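Local atomic coordinates of histidinol-phosphatase (Listeria monocytogenes str. 4b H7858, PDB entry 3DCP), a protein that probably hydrolyses L-histidinol phosphate to L-histidinol and phosphate in histidine biosynthesis, as a metal-dependent phosphatase of the PHP family. Residues A[9-14]-A[69-74]; A[38-43]-A[93-98]; A[2-7]-A[257-262]. All coordinates share one frame; numbering follows the deposited sequence.

Interaction 1 of 3, residues A[9-14]-A[69-74]; sequences TEFCPH and PYYFKK. With ZN (zinc ion), chain D.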
loop_
_atom_site.group_PDB
_atom_site.type_symbol
_atom_site.label_atom_id
_atom_site.label_comp_id
_atom_site.label_asym_id
_atom_site.label_seq_id
_atom_site.Cartn_x
_atom_site.Cartn_y
_atom_site.Cartn_z
ATOM N N THR A 9 11.906 -3.597 3.102
ATOM C CA THR A 9 13.235 -4.081 3.458
ATOM C C THR A 9 13.729 -5.252 2.621
ATOM O O THR A 9 13.100 -5.649 1.640
ATOM C CB THR A 9 13.261 -4.550 4.927
ATOM O OG1 THR A 9 12.512 -5.769 5.049
ATOM C CG2 THR A 9 12.639 -3.497 5.836
ATOM N N GLU A 10 14.856 -5.818 3.047
ATOM C CA GLU A 10 15.449 -6.965 2.375
ATOM C C GLU A 10 14.570 -8.205 2.563
ATOM O O GLU A 10 14.786 -9.234 1.920
ATOM C CB GLU A 10 16.861 -7.239 2.916
ATOM C CG GLU A 10 16.925 -7.661 4.392
ATOM C CD GLU A 10 16.992 -6.484 5.367
ATOM O OE1 GLU A 10 16.712 -5.335 4.961
ATOM O OE2 GLU A 10 17.322 -6.719 6.550
ATOM N N PHE A 11 13.586 -8.101 3.452
ATOM C CA PHE A 11 12.669 -9.205 3.718
ATOM C C PHE A 11 11.550 -9.255 2.677
ATOM O O PHE A 11 10.647 -10.085 2.765
ATOM C CB PHE A 11 12.076 -9.071 5.124
ATOM C CG PHE A 11 12.984 -9.573 6.211
ATOM C CD1 PHE A 11 12.964 -10.913 6.587
ATOM C CD2 PHE A 11 13.864 -8.710 6.855
ATOM C CE1 PHE A 11 13.807 -11.385 7.585
ATOM C CE2 PHE A 11 14.714 -9.171 7.858
ATOM C CZ PHE A 11 14.684 -10.511 8.224
ATOM N N CYS A 12 11.615 -8.358 1.695
ATOM C CA CYS A 12 10.627 -8.311 0.623
ATOM C C CYS A 12 11.179 -9.075 -0.576
ATOM O O CYS A 12 12.171 -8.675 -1.176
ATOM C CB CYS A 12 10.332 -6.865 0.226
ATOM S SG CYS A 12 9.174 -6.732 -1.153
ATOM N N PRO A 13 10.527 -10.184 -0.950
ATOM C CA PRO A 13 10.968 -11.008 -2.079
ATOM C C PRO A 13 11.125 -10.275 -3.409
ATOM O O PRO A 13 11.993 -10.620 -4.203
ATOM C CB PRO A 13 9.905 -12.105 -2.142
ATOM C CG PRO A 13 9.416 -12.192 -0.719
ATOM C CD PRO A 13 9.306 -10.739 -0.346
ATOM N N HIS A 14 10.291 -9.272 -3.659
ATOM C CA HIS A 14 10.380 -8.535 -4.914
ATOM C C HIS A 14 11.083 -7.191 -4.780
ATOM O O HIS A 14 11.046 -6.371 -5.700
ATOM C CB HIS A 14 8.995 -8.311 -5.512
ATOM C CG HIS A 14 8.018 -7.705 -4.559
ATOM N ND1 HIS A 14 7.301 -8.456 -3.651
ATOM C CD2 HIS A 14 7.660 -6.415 -4.347
ATOM C CE1 HIS A 14 6.545 -7.655 -2.922
ATOM N NE2 HIS A 14 6.745 -6.413 -3.323
ATOM N N PRO A 69 9.950 -13.987 12.998
ATOM C CA PRO A 69 10.844 -13.782 14.144
ATOM C C PRO A 69 12.104 -13.012 13.765
ATOM O O PRO A 69 12.539 -12.123 14.493
ATOM C CB PRO A 69 11.144 -15.207 14.598
ATOM C CG PRO A 69 9.863 -15.926 14.273
ATOM C CD PRO A 69 9.591 -15.411 12.872
ATOM N N TYR A 70 12.663 -13.346 12.608
ATOM C CA TYR A 70 13.872 -12.704 12.101
ATOM C C TYR A 70 13.607 -11.261 11.665
ATOM O O TYR A 70 14.442 -10.379 11.877
ATOM C CB TYR A 70 14.421 -13.521 10.935
ATOM C CG TYR A 70 14.763 -14.938 11.344
ATOM C CD1 TYR A 70 15.978 -15.231 11.964
ATOM C CD2 TYR A 70 13.846 -15.976 11.165
ATOM C CE1 TYR A 70 16.273 -16.523 12.398
ATOM C CE2 TYR A 70 14.129 -17.268 11.595
ATOM C CZ TYR A 70 15.341 -17.536 12.210
ATOM O OH TYR A 70 15.619 -18.817 12.641
ATOM N N TYR A 71 12.443 -11.027 11.063
ATOM C CA TYR A 71 12.068 -9.682 10.630
ATOM C C TYR A 71 12.036 -8.736 11.822
ATOM O O TYR A 71 12.692 -7.697 11.815
ATOM C CB TYR A 71 10.692 -9.695 9.957
ATOM C CG TYR A 71 10.077 -8.320 9.746
ATOM C CD1 TYR A 71 10.659 -7.395 8.874
ATOM C CD2 TYR A 71 8.891 -7.960 10.395
ATOM C CE1 TYR A 71 10.072 -6.152 8.646
ATOM C CE2 TYR A 71 8.296 -6.720 10.176
ATOM C CZ TYR A 71 8.889 -5.820 9.297
ATOM O OH TYR A 71 8.287 -4.608 9.046
ATOM N N PHE A 72 11.271 -9.096 12.846
ATOM C CA PHE A 72 11.172 -8.254 14.029
ATOM C C PHE A 72 12.525 -8.060 14.699
ATOM O O PHE A 72 12.863 -6.959 15.119
ATOM C CB PHE A 72 10.168 -8.837 15.030
ATOM C CG PHE A 72 8.738 -8.565 14.671
ATOM C CD1 PHE A 72 8.276 -7.262 14.553
ATOM C CD2 PHE A 72 7.856 -9.608 14.439
ATOM C CE1 PHE A 72 6.952 -7.001 14.217
ATOM C CE2 PHE A 72 6.528 -9.359 14.101
ATOM C CZ PHE A 72 6.077 -8.057 13.989
ATOM N N LYS A 73 13.308 -9.128 14.796
ATOM C CA LYS A 73 14.616 -9.008 15.419
ATOM C C LYS A 73 15.462 -7.948 14.711
ATOM O O LYS A 73 15.986 -7.034 15.351
ATOM C CB LYS A 73 15.343 -10.351 15.391
ATOM C CG LYS A 73 16.724 -10.313 16.024
ATOM C CD LYS A 73 17.453 -11.638 15.856
ATOM C CE LYS A 73 18.872 -11.545 16.413
ATOM N NZ LYS A 73 19.701 -12.730 16.075
ATOM N N LYS A 74 15.586 -8.073 13.391
ATOM C CA LYS A 74 16.382 -7.138 12.598
ATOM C C LYS A 74 15.879 -5.701 12.721
ATOM O O LYS A 74 16.655 -4.792 13.008
ATOM C CB LYS A 74 16.377 -7.560 11.127
ATOM C CG LYS A 74 17.126 -6.615 10.177
ATOM C CD LYS A 74 18.628 -6.635 10.436
ATOM C CE LYS A 74 19.427 -6.236 9.200
ATOM N NZ LYS A 74 19.224 -4.830 8.798
HETATM ZN ZN ZN D . 6.398 -4.362 -2.233
#

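Interaction 2 of 3, residues A[38-43]-A[93-98]; sequences VEHAPL and EVDYLI. With ZN (zinc ion), chain D; FE (Fe (III) ion), chain E; FE (Fe (III) ion), chain F.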
loop_
_atom_site.group_PDB
_atom_site.type_symbol
_atom_site.label_atom_id
_atom_site.label_comp_id
_atom_site.label_asym_id
_atom_site.label_seq_id
_atom_site.Cartn_x
_atom_site.Cartn_y
_atom_site.Cartn_z
ATOM N N VAL A 38 7.108 -0.987 7.140
ATOM C CA VAL A 38 5.880 -1.745 7.041
ATOM C C VAL A 38 6.022 -2.786 5.942
ATOM O O VAL A 38 5.492 -2.643 4.839
ATOM C CB VAL A 38 4.699 -0.806 6.751
ATOM C CG1 VAL A 38 4.356 -0.014 8.008
ATOM C CG2 VAL A 38 5.070 0.165 5.631
ATOM N N GLU A 39 6.765 -3.838 6.254
ATOM C CA GLU A 39 6.995 -4.893 5.294
ATOM C C GLU A 39 5.712 -5.673 5.004
ATOM O O GLU A 39 4.787 -5.696 5.819
ATOM C CB GLU A 39 8.076 -5.835 5.814
ATOM C CG GLU A 39 8.522 -6.816 4.775
ATOM C CD GLU A 39 8.950 -6.107 3.512
ATOM O OE1 GLU A 39 10.080 -5.572 3.482
ATOM O OE2 GLU A 39 8.141 -6.064 2.566
ATOM N N HIS A 40 5.657 -6.303 3.839
ATOM C CA HIS A 40 4.499 -7.095 3.462
ATOM C C HIS A 40 4.255 -8.268 4.403
ATOM O O HIS A 40 5.141 -9.090 4.636
ATOM C CB HIS A 40 4.673 -7.637 2.049
ATOM C CG HIS A 40 4.587 -6.587 0.993
ATOM N ND1 HIS A 40 3.394 -6.007 0.619
ATOM C CD2 HIS A 40 5.545 -6.000 0.239
ATOM C CE1 HIS A 40 3.619 -5.109 -0.323
ATOM N NE2 HIS A 40 4.915 -5.086 -0.572
ATOM N N ALA A 41 3.037 -8.350 4.926
ATOM C CA ALA A 41 2.678 -9.446 5.814
ATOM C C ALA A 41 2.481 -10.714 4.988
ATOM O O ALA A 41 2.025 -10.655 3.850
ATOM C CB ALA A 41 1.400 -9.106 6.575
ATOM N N PRO A 42 2.839 -11.879 5.551
ATOM C CA PRO A 42 2.681 -13.146 4.835
ATOM C C PRO A 42 1.227 -13.355 4.391
ATOM O O PRO A 42 0.296 -13.020 5.118
ATOM C CB PRO A 42 3.126 -14.179 5.868
ATOM C CG PRO A 42 4.163 -13.427 6.662
ATOM C CD PRO A 42 3.480 -12.092 6.859
ATOM N N LEU A 43 1.038 -13.883 3.187
ATOM C CA LEU A 43 -0.307 -14.123 2.683
ATOM C C LEU A 43 -0.876 -15.394 3.295
ATOM O O LEU A 43 -0.139 -16.209 3.852
ATOM C CB LEU A 43 -0.293 -14.274 1.163
ATOM C CG LEU A 43 0.182 -13.082 0.338
ATOM C CD1 LEU A 43 0.193 -13.470 -1.139
ATOM C CD2 LEU A 43 -0.722 -11.879 0.580
ATOM N N GLU A 93 2.611 -3.876 5.974
ATOM C CA GLU A 93 1.687 -3.385 4.972
ATOM C C GLU A 93 0.798 -4.623 4.896
ATOM O O GLU A 93 1.189 -5.646 4.337
ATOM C CB GLU A 93 2.345 -3.156 3.621
ATOM C CG GLU A 93 1.297 -2.962 2.538
ATOM C CD GLU A 93 1.851 -2.361 1.264
ATOM O OE1 GLU A 93 3.032 -2.592 0.970
ATOM O OE2 GLU A 93 1.096 -1.682 0.555
ATOM N N VAL A 94 -0.366 -4.548 5.519
ATOM C CA VAL A 94 -1.266 -5.687 5.552
ATOM C C VAL A 94 -2.184 -5.764 4.351
ATOM O O VAL A 94 -2.884 -4.810 4.031
ATOM C CB VAL A 94 -2.115 -5.669 6.836
ATOM C CG1 VAL A 94 -3.032 -6.889 6.867
ATOM C CG2 VAL A 94 -1.206 -5.634 8.061
ATOM N N ASP A 95 -2.169 -6.916 3.688
ATOM C CA ASP A 95 -3.019 -7.151 2.527
ATOM C C ASP A 95 -4.459 -7.376 2.959
ATOM O O ASP A 95 -4.726 -8.228 3.817
ATOM C CB ASP A 95 -2.569 -8.407 1.778
ATOM C CG ASP A 95 -1.626 -8.109 0.639
ATOM O OD1 ASP A 95 -2.108 -7.701 -0.442
ATOM O OD2 ASP A 95 -0.405 -8.294 0.826
ATOM N N TYR A 96 -5.382 -6.605 2.396
ATOM C CA TYR A 96 -6.783 -6.858 2.682
ATOM C C TYR A 96 -7.164 -7.959 1.690
ATOM O O TYR A 96 -7.176 -7.748 0.479
ATOM C CB TYR A 96 -7.661 -5.623 2.460
ATOM C CG TYR A 96 -9.119 -5.932 2.718
ATOM C CD1 TYR A 96 -9.560 -6.300 3.995
ATOM C CD2 TYR A 96 -10.043 -5.947 1.676
ATOM C CE1 TYR A 96 -10.879 -6.683 4.219
ATOM C CE2 TYR A 96 -11.365 -6.328 1.892
ATOM C CZ TYR A 96 -11.770 -6.696 3.162
ATOM O OH TYR A 96 -13.064 -7.095 3.362
ATOM N N LEU A 97 -7.412 -9.154 2.203
ATOM C CA LEU A 97 -7.766 -10.271 1.345
ATOM C C LEU A 97 -9.267 -10.506 1.401
ATOM O O LEU A 97 -9.799 -10.995 2.397
ATOM C CB LEU A 97 -6.993 -11.518 1.784
ATOM C CG LEU A 97 -5.463 -11.385 1.768
ATOM C CD1 LEU A 97 -4.825 -12.613 2.416
ATOM C CD2 LEU A 97 -4.961 -11.215 0.338
ATOM N N ILE A 98 -9.942 -10.130 0.323
ATOM C CA ILE A 98 -11.387 -10.273 0.221
ATOM C C ILE A 98 -11.834 -11.718 0.449
ATOM O O ILE A 98 -11.437 -12.625 -0.280
ATOM C CB ILE A 98 -11.883 -9.795 -1.163
ATOM C CG1 ILE A 98 -11.635 -8.291 -1.306
ATOM C CG2 ILE A 98 -13.370 -10.104 -1.331
ATOM C CD1 ILE A 98 -11.781 -7.777 -2.725
HETATM ZN ZN ZN D . 6.398 -4.362 -2.233
HETATM FE FE FE E . 1.247 -1.851 -1.724
HETATM FE FE FE F . 4.285 -1.042 -0.084
HETATM O O HOH W 1 0.976 -6.143 1.602
HETATM O O HOH W 2 1.163 -1.548 -4.138
#

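Interaction 3 of 3, residues A[2-7]-A[257-262]; sequences KRDGHT and SDSHGV. With FE (Fe (III) ion), chain F; ZN (zinc ion), chain D.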
loop_
_atom_site.group_PDB
_atom_site.type_symbol
_atom_site.label_atom_id
_atom_site.label_comp_id
_atom_site.label_asym_id
_atom_site.label_seq_id
_atom_site.Cartn_x
_atom_site.Cartn_y
_atom_site.Cartn_z
ATOM N N LYS A 2 9.589 15.756 9.098
ATOM C CA LYS A 2 9.647 14.996 7.858
ATOM C C LYS A 2 9.460 13.518 8.180
ATOM O O LYS A 2 10.302 12.901 8.828
ATOM C CB LYS A 2 10.991 15.243 7.176
ATOM C CG LYS A 2 11.033 14.872 5.713
ATOM C CD LYS A 2 12.223 15.535 5.028
ATOM C CE LYS A 2 12.353 15.091 3.579
ATOM N NZ LYS A 2 13.525 15.734 2.924
ATOM N N ARG A 3 8.350 12.953 7.718
ATOM C CA ARG A 3 8.026 11.557 7.995
ATOM C C ARG A 3 7.703 10.720 6.756
ATOM O O ARG A 3 7.053 11.204 5.826
ATOM C CB ARG A 3 6.826 11.514 8.954
ATOM C CG ARG A 3 6.233 10.141 9.176
ATOM C CD ARG A 3 4.955 10.218 10.003
ATOM N NE ARG A 3 4.439 8.883 10.294
ATOM C CZ ARG A 3 3.234 8.631 10.795
ATOM N NH1 ARG A 3 2.405 9.631 11.069
ATOM N NH2 ARG A 3 2.859 7.379 11.013
ATOM N N ASP A 4 8.148 9.464 6.761
ATOM C CA ASP A 4 7.849 8.514 5.680
ATOM C C ASP A 4 7.138 7.328 6.346
ATOM O O ASP A 4 7.714 6.613 7.169
ATOM C CB ASP A 4 9.136 8.053 4.977
ATOM C CG ASP A 4 8.867 7.147 3.764
ATOM O OD1 ASP A 4 9.829 6.845 3.023
ATOM O OD2 ASP A 4 7.708 6.729 3.545
ATOM N N GLY A 5 5.871 7.135 6.011
ATOM C CA GLY A 5 5.122 6.058 6.635
ATOM C C GLY A 5 4.959 4.810 5.792
ATOM O O GLY A 5 4.047 4.016 6.025
ATOM N N HIS A 6 5.839 4.606 4.821
ATOM C CA HIS A 6 5.691 3.434 3.973
ATOM C C HIS A 6 7.003 3.029 3.313
ATOM O O HIS A 6 7.363 3.546 2.257
ATOM C CB HIS A 6 4.609 3.730 2.922
ATOM C CG HIS A 6 4.058 2.518 2.244
ATOM N ND1 HIS A 6 2.821 2.508 1.636
ATOM C CD2 HIS A 6 4.580 1.282 2.053
ATOM C CE1 HIS A 6 2.605 1.320 1.099
ATOM N NE2 HIS A 6 3.657 0.560 1.340
ATOM N N THR A 7 7.731 2.111 3.950
ATOM C CA THR A 7 8.992 1.630 3.389
ATOM C C THR A 7 9.129 0.116 3.535
ATOM O O THR A 7 8.482 -0.502 4.381
ATOM C CB THR A 7 10.204 2.283 4.063
ATOM O OG1 THR A 7 10.336 1.772 5.395
ATOM C CG2 THR A 7 10.036 3.808 4.104
ATOM N N SER A 257 6.831 6.784 0.602
ATOM C CA SER A 257 7.712 6.619 -0.550
ATOM C C SER A 257 7.592 5.213 -1.124
ATOM O O SER A 257 7.983 4.959 -2.263
ATOM C CB SER A 257 9.165 6.838 -0.134
ATOM O OG SER A 257 9.621 5.759 0.674
ATOM N N ASP A 258 7.074 4.295 -0.318
ATOM C CA ASP A 258 6.945 2.904 -0.735
ATOM C C ASP A 258 8.308 2.398 -1.229
ATOM O O ASP A 258 8.388 1.637 -2.195
ATOM C CB ASP A 258 5.915 2.780 -1.858
ATOM C CG ASP A 258 5.107 1.494 -1.764
ATOM O OD1 ASP A 258 5.638 0.495 -1.243
ATOM O OD2 ASP A 258 3.946 1.481 -2.218
ATOM N N SER A 259 9.375 2.827 -0.559
ATOM C CA SER A 259 10.733 2.447 -0.942
ATOM C C SER A 259 11.034 0.959 -0.792
ATOM O O SER A 259 10.716 0.347 0.234
ATOM C CB SER A 259 11.764 3.249 -0.127
ATOM O OG SER A 259 11.700 4.642 -0.413
ATOM N N HIS A 260 11.646 0.385 -1.825
ATOM C CA HIS A 260 12.041 -1.021 -1.819
ATOM C C HIS A 260 13.548 -1.095 -1.995
ATOM O O HIS A 260 14.109 -2.164 -2.246
ATOM C CB HIS A 260 11.348 -1.794 -2.942
ATOM C CG HIS A 260 9.875 -1.940 -2.739
ATOM N ND1 HIS A 260 9.009 -0.869 -2.784
ATOM C CD2 HIS A 260 9.116 -3.023 -2.450
ATOM C CE1 HIS A 260 7.782 -1.283 -2.531
ATOM N NE2 HIS A 260 7.819 -2.587 -2.323
ATOM N N GLY A 261 14.190 0.060 -1.853
ATOM C CA GLY A 261 15.631 0.156 -1.986
ATOM C C GLY A 261 16.117 1.545 -1.620
ATOM O O GLY A 261 15.319 2.473 -1.477
ATOM N N VAL A 262 17.431 1.685 -1.470
ATOM C CA VAL A 262 18.045 2.957 -1.101
ATOM C C VAL A 262 17.721 4.102 -2.068
ATOM O O VAL A 262 17.448 5.227 -1.645
ATOM C CB VAL A 262 19.583 2.806 -1.000
ATOM C CG1 VAL A 262 20.226 4.154 -0.694
ATOM C CG2 VAL A 262 19.937 1.789 0.082
HETATM FE FE FE F . 4.285 -1.042 -0.084
HETATM ZN ZN ZN D . 6.398 -4.362 -2.233
#

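Interaction 1 of 3, residues A[9-14]-A[69-74]
Phe11 lays its ring against the flank of helix 68-81, and the tight part of this contact is built round that ring. Tyr71 CA sits over one face, displaced toward the rim and 3.9 Å from the Phe11 ring centroid, a CH-pi contact made by the helix backbone itself. The Tyr71 ring turns its edge to the face of Phe11 in a T-shaped pair, planes at 77°, with Tyr71 CD1 4.0 Å from Phe11 CD2. Farther round the ring, Tyr70 CB meets Phe11 CE1 at 4.0 Å. Tyr71 is buried, and its hydroxyl is hydrogen-bonded to Gly91 O and Glu39 N. The partner loop follows the first strand of the PHP fold; it keeps its shape by a type I turn from Thr9 to Cys12 and an ST turn in which Phe11 N donates to Thr9 OG1 (3.0 Å). The same loop then delivers His14, whose NE2 binds the zinc ion at 2.3 Å. Packing gives way to looser polar contact on the more open side. There Lys74, bent at chi2 (68°) and again near its end, runs past Glu10 with its NZ in a long salt bridge to Glu10 OE2, 3.5 Å. Each group has a stronger partner elsewhere: Glu10 OE1 takes the backbone N of Val20, and Lys74 NZ pairs with Asp19. The exposed Tyr70 ring leads away from the loop altogether.

Interaction 2 of 3, residues A[38-43]-A[93-98]
Glu93 swings its CG to the far side of the CA-CB bond from its backbone N (chi1 167°) and, with the chain extended beyond, runs alongside His40, whose CG is anti to the carbonyl carbon (chi1 -70°). The two side chains point the same way, ring and carboxylate planes only 16° apart, and both end at metals. His40 NE2 binds the zinc ion at 2.3 Å. Glu93 spans the two irons, OE2 reaching one of them at 2.3 Å and OE1 the other, which His6, His8 and Asp258 also bind; OE2 is hydrogen-bonded to Ser121 OG as well. A three-metal centre of this kind, set at the C-terminal ends of parallel strands, is characteristic of PHP phosphoesterases and consistent with hydrolysis of a phosphate ester. A water steadies the ring from its other nitrogen: lying in the ring plane, it accepts from His40 ND1 at 2.6 Å and donates to Glu93 O and Asp95 OD2, which leaves NE2 to face the zinc. The backbones beneath are bridged in parallel at His40 and Glu93. Glu93 N donates to Glu39 O at 2.8 Å, while the return bond from Ala41 N to Glu93 O is weak at 3.3 Å. Beyond strand 34-40, Leu43 CD2 touches Leu97 CD2 at 4.3 Å and lies against the Asp95 carboxylate, whose OD1 is held by His123. In the mixed sheet, strand 34-40 runs between 3-7 and 87-95, strand 117-127 borders the latter, and helix 101-111 covers Ala41 and Pro42 with Phe107 and Val94 with Leu108.

Interaction 3 of 3, residues A[2-7]-A[257-262]
Asp4 grips Ser257 with both carboxylate oxygens. A chi1 of -175° turns its CG directly away from the backbone N and carries the carboxylate across to the loop, while Ser257 OG is tucked between its own N and carbonyl carbon (chi1 71°). That hydroxyl donates to the syn lone pair of Asp4 OD1 at 2.6 Å, and in turn accepts from Ser259 OG. Asp4 OD2 takes two backbone N-H groups from opposite faces of its plane: Ser257 N at 3.1 Å and, closing an Asx turn, His6 N. Held between them, the carboxylate has little freedom to rotate. A weak bond from Asp258 N to His6 O adds to the join. His6 and Asp258 then run side by side, the carboxylate carbon over one face of the imidazole and the planes 35° apart. His6 NE2 (2.2 Å) and Asp258 OD1 (2.4 Å) bind the same iron, and Asp258 OD2 is hydrogen-bonded to Asn224 ND2, whereas His260 points its NE2 at the zinc ion. Here the outermost strand 3-7 of the mixed sheet, paired on one side with strand 34-40, meets strand 253-256, the edge of the three-stranded parallel sheet, through a backbone bond between Gly5 and Tyr255, joining the two sheets of the barrel-like PHP fold.

Followed from the N terminus, the chain enters along strand 3-7, which interaction 3 joins to residues 257-262, closing a loop of 249 residues that contains both other contacts. Interaction 1 opens next, at 9-14, and interaction 2 at 38-43; they close in the same order, at 69-74 and 93-98, and therefore cross. Interaction 1 brings helix 68-81 onto the loop after the first strand, interaction 2 pairs two central strands, and interaction 3 joins the chain's beginning to its late part. The zinc ion takes one histidine from each, His14, His40 and His260, and one iron is shared by interactions 2 and 3. Glu39 also connects interactions 1 and 2, through Thr9 N.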